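Quinone oxidoreductase (Escherichia coli, PDB 1QOR) catalyses the one-electron reduction of quinones to semiquinones with NADPH as the electron donor, working as a homodimer. Local coordinates at residues Ala111-Glu116 against Ser285-Gly290. Sequence-based numbering, arbitrary orientation.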
loop_
_atom_site.group_PDB
_atom_site.type_symbol
_atom_site.label_atom_id
_atom_site.label_comp_id
_atom_site.label_asym_id
_atom_site.label_seq_id
_atom_site.Cartn_x
_atom_site.Cartn_y
_atom_site.Cartn_z
ATOM N N ALA A 111 24.360 -26.417 16.475
ATOM C CA ALA A 111 24.331 -27.856 16.719
ATOM C C ALA A 111 22.973 -28.364 17.117
ATOM O O ALA A 111 22.572 -29.442 16.693
ATOM C CB ALA A 111 25.336 -28.224 17.790
ATOM N N ALA A 112 22.250 -27.591 17.915
ATOM C CA ALA A 112 20.935 -28.009 18.390
ATOM C C ALA A 112 19.868 -28.118 17.315
ATOM O O ALA A 112 18.750 -28.605 17.561
ATOM C CB ALA A 112 20.464 -27.056 19.456
ATOM N N ILE A 113 20.172 -27.630 16.123
ATOM C CA ILE A 113 19.160 -27.663 15.097
ATOM C C ILE A 113 19.516 -28.650 14.024
ATOM O O ILE A 113 20.599 -28.574 13.459
ATOM C CB ILE A 113 18.909 -26.237 14.561
ATOM C CG1 ILE A 113 18.501 -25.331 15.757
ATOM C CG2 ILE A 113 17.792 -26.256 13.462
ATOM C CD1 ILE A 113 18.272 -23.917 15.419
ATOM N N SER A 114 18.623 -29.617 13.803
ATOM C CA SER A 114 18.836 -30.638 12.803
ATOM C C SER A 114 18.627 -30.134 11.361
ATOM O O SER A 114 17.904 -29.155 11.126
ATOM C CB SER A 114 17.895 -31.782 13.069
ATOM O OG SER A 114 16.641 -31.524 12.503
ATOM N N PHE A 115 19.160 -30.878 10.394
ATOM C CA PHE A 115 19.040 -30.490 8.989
ATOM C C PHE A 115 17.602 -30.487 8.565
ATOM O O PHE A 115 17.206 -29.599 7.818
ATOM C CB PHE A 115 19.864 -31.397 8.055
ATOM C CG PHE A 115 21.337 -31.205 8.195
ATOM C CD1 PHE A 115 21.882 -29.947 8.155
ATOM C CD2 PHE A 115 22.178 -32.292 8.351
ATOM C CE1 PHE A 115 23.269 -29.762 8.271
ATOM C CE2 PHE A 115 23.549 -32.123 8.464
ATOM C CZ PHE A 115 24.095 -30.859 8.427
ATOM N N GLU A 116 16.818 -31.453 9.059
ATOM C CA GLU A 116 15.401 -31.542 8.720
ATOM C C GLU A 116 14.604 -30.388 9.340
ATOM O O GLU A 116 13.604 -29.943 8.761
ATOM C CB GLU A 116 14.820 -32.859 9.204
ATOM C CG GLU A 116 15.451 -34.090 8.576
ATOM C CD GLU A 116 14.548 -35.329 8.650
ATOM O OE1 GLU A 116 13.578 -35.335 9.445
ATOM O OE2 GLU A 116 14.805 -36.297 7.890
ATOM N N SER A 285 17.080 -19.029 17.826
ATOM C CA SER A 285 16.963 -19.083 19.250
ATOM C C SER A 285 15.563 -19.540 19.682
ATOM O O SER A 285 15.434 -20.264 20.648
ATOM C CB SER A 285 17.416 -17.766 19.882
ATOM O OG SER A 285 16.441 -16.773 19.695
ATOM N N LEU A 286 14.556 -19.277 18.852
ATOM C CA LEU A 286 13.175 -19.645 19.135
ATOM C C LEU A 286 12.916 -21.124 18.890
ATOM O O LEU A 286 12.061 -21.725 19.545
ATOM C CB LEU A 286 12.237 -18.806 18.279
ATOM C CG LEU A 286 11.430 -17.606 18.829
ATOM C CD1 LEU A 286 11.784 -17.109 20.234
ATOM C CD2 LEU A 286 11.507 -16.488 17.799
ATOM N N ILE A 287 13.608 -21.701 17.907
ATOM C CA ILE A 287 13.465 -23.132 17.612
ATOM C C ILE A 287 14.241 -23.982 18.654
ATOM O O ILE A 287 13.719 -24.996 19.142
ATOM C CB ILE A 287 13.967 -23.469 16.197
ATOM C CG1 ILE A 287 13.024 -22.882 15.165
ATOM C CG2 ILE A 287 14.071 -24.972 16.009
ATOM C CD1 ILE A 287 13.607 -22.888 13.765
ATOM N N ALA A 288 15.480 -23.571 18.961
ATOM C CA ALA A 288 16.323 -24.253 19.940
ATOM C C ALA A 288 15.647 -24.259 21.306
ATOM O O ALA A 288 15.696 -25.254 22.033
ATOM C CB ALA A 288 17.662 -23.585 20.046
ATOM N N SER A 289 14.990 -23.164 21.654
ATOM C CA SER A 289 14.346 -23.107 22.938
ATOM C C SER A 289 12.989 -23.778 22.919
ATOM O O SER A 289 12.311 -23.808 23.954
ATOM C CB SER A 289 14.233 -21.670 23.421
ATOM O OG SER A 289 13.185 -21.042 22.736
ATOM N N GLY A 290 12.601 -24.354 21.779
ATOM C CA GLY A 290 11.303 -25.017 21.698
ATOM C C GLY A 290 10.045 -24.130 21.633
ATOM O O GLY A 290 8.912 -24.631 21.715
#
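I113, I287, A112 and A288 meet through aliphatic carbon alone, with no ring, amide or carboxylate at any touching point. The flat side chain close by in sequence, F115, belongs to another neighbourhood: it makes a cation-pi contact with R84 and packs against A66 and I68 of strand 65-72.

The inner touch is I113 CD1 against I287 CG2, 4.4 Å apart. I113 is stretched out, CD1 anti to CA (chi2 178°), and this carries its terminal methyl across to the helix. Nearer solvent, A112 CB points toward the helix and meets A288 CB, which comes from the side, at 4.5 Å; the CA atoms of this pair are the closest across the two segments, 6.1 Å apart. A288 CB also stands 4.7 Å from both CD1 and CG1 of I113, linking the two touches.

S114 N-caps helix 115-135, and I113 O takes a hydrogen bond from R84 NH2. Helix 273-288 closes in a Schellman motif, G290 having positive phi and two bonds back into the last turn. Separately, S285 O accepts both S289 N and S289 OG, the latter at 3.2 Å on a lone pair in the carbonyl plane.

The loop after strand 106-108, which pairs with 84-87 in the mixed sheet of the GroES-like part, thus meets the C-terminal end of a helix of the Rossmann-type part, away from the NADPH site. With 141 Å² buried, the two segments are joined by weak, nondirectional apolar packing.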